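Local atomic coordinates of NreA (Staphylococcus aureus subsp. aureus, PDB entry 6K2H), a protein that probably binds nitrate in the pocket of its GAF domain and so takes part in nitrate sensing and signalling. Residues A[10-15]-A[44-49]; A[62-67]-A[91-96]. The protein carries 1 engineered substitution. All blocks are in the same frame, centred on the assembly; numbering follows the deposited sequence. Where two conformers were deposited one is given.

Contact 1 of 2, residues A[10-15]-A[44-49]; sequences RRFQET and WHYVSG. With EDO (1,2-ethanediol), chain B.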
loop_
_atom_site.group_PDB
_atom_site.type_symbol
_atom_site.label_atom_id
_atom_site.label_comp_id
_atom_site.label_asym_id
_atom_site.label_seq_id
_atom_site.Cartn_x
_atom_site.Cartn_y
_atom_site.Cartn_z
ATOM N N ARG A 10 -0.517 -12.246 -13.853
ATOM C CA ARG A 10 -1.802 -11.622 -14.091
ATOM C C ARG A 10 -2.837 -11.870 -12.989
ATOM O O ARG A 10 -3.752 -11.091 -12.869
ATOM C CB ARG A 10 -2.384 -12.113 -15.434
ATOM C CG ARG A 10 -1.823 -11.450 -16.693
ATOM C CD ARG A 10 -2.913 -11.409 -17.764
ATOM N NE ARG A 10 -2.504 -10.752 -19.013
ATOM C CZ ARG A 10 -1.794 -11.313 -20.004
ATOM N NH1 ARG A 10 -1.352 -12.573 -19.925
ATOM N NH2 ARG A 10 -1.503 -10.598 -21.091
ATOM N N ARG A 11 -2.716 -12.954 -12.227
ATOM C CA ARG A 11 -3.641 -13.252 -11.129
ATOM C C ARG A 11 -3.534 -12.213 -10.022
ATOM O O ARG A 11 -4.559 -11.774 -9.481
ATOM C CB ARG A 11 -3.372 -14.649 -10.559
ATOM C CG ARG A 11 -4.002 -14.975 -9.207
ATOM C CD ARG A 11 -3.681 -16.405 -8.788
ATOM N NE ARG A 11 -3.817 -16.620 -7.343
ATOM C CZ ARG A 11 -3.702 -17.800 -6.726
ATOM N NH1 ARG A 11 -3.845 -17.872 -5.401
ATOM N NH2 ARG A 11 -3.443 -18.916 -7.413
ATOM N N PHE A 12 -2.305 -11.842 -9.658
ATOM C CA PHE A 12 -2.144 -10.700 -8.728
ATOM C C PHE A 12 -2.771 -9.445 -9.263
ATOM O O PHE A 12 -3.472 -8.793 -8.482
ATOM C CB PHE A 12 -0.712 -10.424 -8.323
ATOM C CG PHE A 12 -0.346 -11.102 -7.056
ATOM C CD1 PHE A 12 -0.182 -10.385 -5.874
ATOM C CD2 PHE A 12 -0.217 -12.488 -7.016
ATOM C CE1 PHE A 12 0.129 -11.034 -4.697
ATOM C CE2 PHE A 12 0.096 -13.146 -5.831
ATOM C CZ PHE A 12 0.264 -12.419 -4.667
ATOM N N GLN A 13 -2.515 -9.068 -10.523
ATOM C CA GLN A 13 -3.077 -7.818 -11.051
ATOM C C GLN A 13 -4.601 -7.854 -11.052
ATOM O O GLN A 13 -5.265 -6.919 -10.624
ATOM C CB GLN A 13 -2.578 -7.519 -12.441
ATOM C CG GLN A 13 -3.059 -6.225 -13.078
ATOM C CD GLN A 13 -2.622 -5.013 -12.278
ATOM O OE1 GLN A 13 -3.452 -4.276 -11.701
ATOM N NE2 GLN A 13 -1.307 -4.815 -12.200
ATOM N N GLU A 14 -5.167 -8.943 -11.561
ATOM C CA GLU A 14 -6.627 -9.006 -11.732
ATOM C C GLU A 14 -7.334 -9.052 -10.394
ATOM O O GLU A 14 -8.422 -8.448 -10.229
ATOM C CB GLU A 14 -7.042 -10.266 -12.522
ATOM C CG GLU A 14 -6.696 -10.268 -13.996
ATOM C CD GLU A 14 -6.843 -11.661 -14.649
ATOM O OE1 GLU A 14 -7.016 -12.699 -13.943
ATOM O OE2 GLU A 14 -6.741 -11.716 -15.883
ATOM N N THR A 15 -6.790 -9.822 -9.478
ATOM C CA THR A 15 -7.336 -9.895 -8.141
ATOM C C THR A 15 -7.245 -8.514 -7.497
ATOM O O THR A 15 -8.188 -8.056 -6.862
ATOM C CB THR A 15 -6.598 -10.889 -7.274
ATOM O OG1 THR A 15 -6.677 -12.180 -7.892
ATOM C CG2 THR A 15 -7.210 -10.958 -5.920
ATOM N N TRP A 44 6.617 -1.022 -5.084
ATOM C CA TRP A 44 5.226 -1.228 -5.422
ATOM C C TRP A 44 5.204 -1.979 -6.762
ATOM O O TRP A 44 5.547 -1.386 -7.809
ATOM C CB TRP A 44 4.466 0.061 -5.492
ATOM C CG TRP A 44 4.461 0.851 -4.206
ATOM C CD1 TRP A 44 5.227 1.924 -3.911
ATOM C CD2 TRP A 44 3.692 0.553 -3.049
ATOM N NE1 TRP A 44 4.914 2.366 -2.596
ATOM C CE2 TRP A 44 4.020 1.496 -2.049
ATOM C CE3 TRP A 44 2.777 -0.472 -2.741
ATOM C CZ2 TRP A 44 3.400 1.493 -0.789
ATOM C CZ3 TRP A 44 2.200 -0.500 -1.517
ATOM C CH2 TRP A 44 2.492 0.471 -0.538
ATOM N N HIS A 45 4.871 -3.249 -6.681
ATOM C CA HIS A 45 4.953 -4.206 -7.800
ATOM C C HIS A 45 3.664 -4.145 -8.636
ATOM O O HIS A 45 3.729 -4.278 -9.858
ATOM C CB HIS A 45 5.171 -5.669 -7.340
ATOM C CG HIS A 45 6.602 -6.025 -6.996
ATOM N ND1 HIS A 45 7.290 -5.440 -5.962
ATOM C CD2 HIS A 45 7.467 -6.905 -7.561
ATOM C CE1 HIS A 45 8.528 -5.903 -5.923
ATOM N NE2 HIS A 45 8.649 -6.826 -6.859
ATOM N N TYR A 46 2.545 -4.041 -7.953
ATOM C CA TYR A 46 1.195 -3.965 -8.594
ATOM C C TYR A 46 0.432 -2.784 -8.116
ATOM O O TYR A 46 0.500 -2.441 -6.942
ATOM C CB TYR A 46 0.361 -5.234 -8.344
ATOM C CG TYR A 46 1.019 -6.490 -8.798
ATOM C CD1 TYR A 46 0.930 -6.887 -10.103
ATOM C CD2 TYR A 46 1.786 -7.255 -7.913
ATOM C CE1 TYR A 46 1.566 -8.045 -10.537
ATOM C CE2 TYR A 46 2.434 -8.408 -8.333
ATOM C CZ TYR A 46 2.357 -8.768 -9.652
ATOM O OH TYR A 46 2.975 -9.929 -10.018
ATOM N N VAL A 47 -0.288 -2.109 -9.016
ATOM C CA VAL A 47 -1.152 -0.992 -8.625
ATOM C C VAL A 47 -2.503 -1.135 -9.342
ATOM O O VAL A 47 -2.568 -1.810 -10.426
ATOM C CB VAL A 47 -0.588 0.418 -8.931
ATOM C CG1 VAL A 47 0.653 0.747 -8.156
ATOM C CG2 VAL A 47 -0.392 0.619 -10.411
ATOM N N SER A 48 -3.546 -0.497 -8.818
ATOM C CA SER A 48 -4.887 -0.591 -9.495
ATOM C C SER A 48 -5.517 0.748 -9.270
ATOM O O SER A 48 -5.384 1.336 -8.163
ATOM C CB SER A 48 -5.720 -1.710 -8.918
ATOM O OG SER A 48 -7.041 -1.672 -9.442
ATOM N N GLY A 49 -6.142 1.300 -10.303
ATOM C CA GLY A 49 -6.695 2.657 -10.175
ATOM C C GLY A 49 -5.634 3.781 -10.155
ATOM O O GLY A 49 -5.931 4.924 -9.804
HETATM C C1 EDO B . 5.698 4.519 -0.409
HETATM O O1 EDO B . 5.172 5.083 -1.398
HETATM C C2 EDO B . 4.948 4.528 0.745
HETATM O O2 EDO B . 5.532 3.491 1.393
#
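Phe12 lays its CB over one face of the Tyr46 ring, a CH-pi contact in which the methylene stands 3.8 Å from the ring centroid, offset toward the rim. The two side chains run at about a right angle to each other, yet the ring planes are only 28° apart. Because the Phe12 ring leads off to one side, the rings are slid past each other and barely overlap, with centroids 5.6 Å apart. A broad flat phenol suits this place between helix 10-23 and the sheet, and its OH is satisfied by the carbonyl of Glu8. His45 and Tyr46 both face Ile30 in a classic beta bulge on the outermost strand 42-48. The extra residue puts Trp44 and Val47 on the sheet face turned from the helix, while Tyr46 and Ser48 face it. Gln13 sends CG anti to its backbone N (chi1 -178°) and bends at chi2, which brings its amide to the edge of the Tyr46 ring, the planes 63° apart, near the carbonyl of Val47. Small enough to sit beneath the helix, Ser48 hydrogen-bonds through OG to Asp17 and Arg20.

Contact 2 of 2, residues A[62-67]-A[91-96]; sequences KGRGLA and KIDAPI. Engineered in segment 91-96: Ala94 (natural residue Tyr). With EDO (1,2-ethanediol), chain B.
The small-ligand pocket of the GAF domain is lined here by the start of helix 65-73 and the loop leading into helix 96-99. Ala94, engineered in place of the natural Tyr, lies in the nitrate-binding site. Its methyl packs on Leu66, with Ala94 CB 3.9 Å from Leu66 CG. With CG beside the backbone N (chi1 -61°), the branched end of Leu66 turns toward Ala94 and Ile96, and Leu66 CD1 lies 4.2 Å from Ile96 CG2. Branched aliphatic chains suit this buried side, where they pack on each other and on the ethanediol.

Toward the surface the contact turns polar. Asp93 OD1 accepts a long hydrogen bond of 3.3 Å from Gly65 N, which comes from above the carboxylate plane, and forms a salt bridge with Arg64 NH1. The guanidinium and carboxylate planes stand 75° apart, so the two groups do not pair flat, and Arg64 is poorly ordered. Gly65 suits its place twice over: its phi is positive, and without a side chain its CA can lie only 3.1 Å from Asp93 O.

Between the segments sits an ethanediol, probably from the crystallisation liquor. Its O2 takes a nearly straight bond of 3.0 Å from Ala67 N (165°) and a weak one from Leu66 N. At the other end O1 accepts from Trp44 NE1 of strand 42-48, and lies so close to Ile96 N that the details of that bond are doubtful. Backbone N-H groups at the start of helix 65-73, and that of Ile96 beginning helix 96-99, point toward the guest. These helix ends would probably make the spot electropositive, an arrangement typical of a small-anion site and consistent with a nitrate-binding GAF pocket.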
loop_
_atom_site.group_PDB
_atom_site.type_symbol
_atom_site.label_atom_id
_atom_site.label_comp_id
_atom_site.label_asym_id
_atom_site.label_seq_id
_atom_site.Cartn_x
_atom_site.Cartn_y
_atom_site.Cartn_z
ATOM N N LYS A 62 13.227 -1.324 4.311
ATOM C CA LYS A 62 12.661 -1.783 5.578
ATOM C C LYS A 62 12.620 -0.576 6.508
ATOM O O LYS A 62 13.606 0.176 6.581
ATOM C CB LYS A 62 13.520 -2.930 6.205
ATOM C CG LYS A 62 12.798 -3.786 7.272
ATOM C CD LYS A 62 12.297 -5.119 6.699
ATOM C CE LYS A 62 11.663 -6.120 7.694
ATOM N NZ LYS A 62 11.430 -7.477 7.081
ATOM N N GLY A 63 11.498 -0.384 7.174
ATOM C CA GLY A 63 11.259 0.787 8.045
ATOM C C GLY A 63 10.876 2.117 7.406
ATOM O O GLY A 63 10.479 3.036 8.115
ATOM N N ARG A 64 11.021 2.241 6.087
ATOM C CA ARG A 64 10.727 3.499 5.389
ATOM C C ARG A 64 9.362 3.452 4.696
ATOM O O ARG A 64 9.080 2.505 3.936
ATOM C CB ARG A 64 11.797 3.800 4.347
ATOM C CG ARG A 64 13.242 3.495 4.771
ATOM C CD ARG A 64 13.641 4.047 6.141
ATOM N NE ARG A 64 13.043 5.361 6.376
ATOM C CZ ARG A 64 12.744 5.889 7.564
ATOM N NH1 ARG A 64 12.189 7.095 7.598
ATOM N NH2 ARG A 64 12.997 5.251 8.711
ATOM N N GLY A 65 8.583 4.512 4.913
ATOM C CA GLY A 65 7.311 4.734 4.241
ATOM C C GLY A 65 6.223 3.841 4.782
ATOM O O GLY A 65 6.384 3.161 5.801
ATOM N N LEU A 66 5.124 3.796 4.064
ATOM C CA LEU A 66 4.062 2.935 4.472
ATOM C C LEU A 66 4.458 1.472 4.328
ATOM O O LEU A 66 4.219 0.700 5.233
ATOM C CB LEU A 66 2.805 3.139 3.655
ATOM C CG LEU A 66 2.245 4.572 3.781
ATOM C CD1 LEU A 66 1.416 4.896 2.579
ATOM C CD2 LEU A 66 1.415 4.668 5.020
ATOM N N ALA A 67 4.956 1.093 3.165
ATOM C CA ALA A 67 5.270 -0.317 2.928
ATOM C C ALA A 67 6.411 -0.766 3.865
ATOM O O ALA A 67 6.367 -1.847 4.483
ATOM C CB ALA A 67 5.641 -0.556 1.492
ATOM N N LYS A 91 4.834 13.633 3.624
ATOM C CA LYS A 91 4.436 12.792 2.436
ATOM C C LYS A 91 5.577 12.286 1.678
ATOM O O LYS A 91 5.482 11.263 1.032
ATOM C CB LYS A 91 3.533 13.572 1.435
ATOM C CG LYS A 91 2.204 13.812 2.001
ATOM C CD LYS A 91 1.470 14.913 1.269
ATOM C CE LYS A 91 0.320 14.443 0.464
ATOM N NZ LYS A 91 -0.373 15.627 -0.130
ATOM N N ILE A 92 6.686 13.028 1.671
ATOM C CA ILE A 92 7.836 12.566 0.990
ATOM C C ILE A 92 8.386 11.239 1.571
ATOM O O ILE A 92 8.970 10.495 0.821
ATOM C CB ILE A 92 8.866 13.723 0.838
ATOM C CG1 ILE A 92 9.736 13.530 -0.376
ATOM C CG2 ILE A 92 9.688 13.852 2.085
ATOM C CD1 ILE A 92 10.623 14.734 -0.679
ATOM N N ASP A 93 8.180 10.920 2.851
ATOM C CA ASP A 93 8.561 9.619 3.456
ATOM C C ASP A 93 7.774 8.456 2.866
ATOM O O ASP A 93 8.277 7.339 2.815
ATOM C CB ASP A 93 8.347 9.607 5.005
ATOM C CG ASP A 93 8.330 8.153 5.631
ATOM O OD1 ASP A 93 9.418 7.544 5.818
ATOM O OD2 ASP A 93 7.218 7.617 5.956
ATOM N N ALA A 94 6.558 8.720 2.383
ATOM C CA ALA A 94 5.705 7.665 1.849
ATOM C C ALA A 94 5.292 8.104 0.430
ATOM O O ALA A 94 4.178 8.561 0.272
ATOM C CB ALA A 94 4.476 7.556 2.749
ATOM N N PRO A 95 6.233 8.085 -0.509
ATOM C CA PRO A 95 6.082 8.774 -1.771
ATOM C C PRO A 95 4.874 8.362 -2.603
ATOM O O PRO A 95 4.433 9.145 -3.428
ATOM C CB PRO A 95 7.367 8.493 -2.539
ATOM C CG PRO A 95 8.189 7.646 -1.719
ATOM C CD PRO A 95 7.591 7.536 -0.358
ATOM N N ILE A 96 4.337 7.168 -2.414
ATOM C CA ILE A 96 3.094 6.847 -3.179
ATOM C C ILE A 96 1.973 7.823 -2.861
ATOM O O ILE A 96 1.115 8.139 -3.671
ATOM C CB ILE A 96 2.679 5.374 -2.929
ATOM C CG1 ILE A 96 1.633 4.912 -3.915
ATOM C CG2 ILE A 96 2.145 5.184 -1.519
ATOM C CD1 ILE A 96 2.147 4.764 -5.274
HETATM C C1 EDO B . 5.698 4.519 -0.409
HETATM O O1 EDO B . 5.172 5.083 -1.398
HETATM C C2 EDO B . 4.948 4.528 0.745
HETATM O O2 EDO B . 5.532 3.491 1.393
#

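In the fold
Contact 1 closes before contact 2 opens along the chain, and strand 42-48 leads on to helix 65-73. The centres lie about 19 Å apart on opposite sides of the chain's centre. Between them runs the antiparallel sheet, of strand order 2-1-5-4-3, as expected for a GAF domain: helix 10-23 covers one face, and the pocket segments 62-67 and 91-96 lie over the other. Trp44 joins the two, its NE1 3.8 Å from Ile96 CB and its CZ2 3.8 Å from Ala67 CB. Strand 42-48 therefore packs on helix 10-23 from one face of the sheet and, through Trp44, helps to line the probable nitrate pocket on the other.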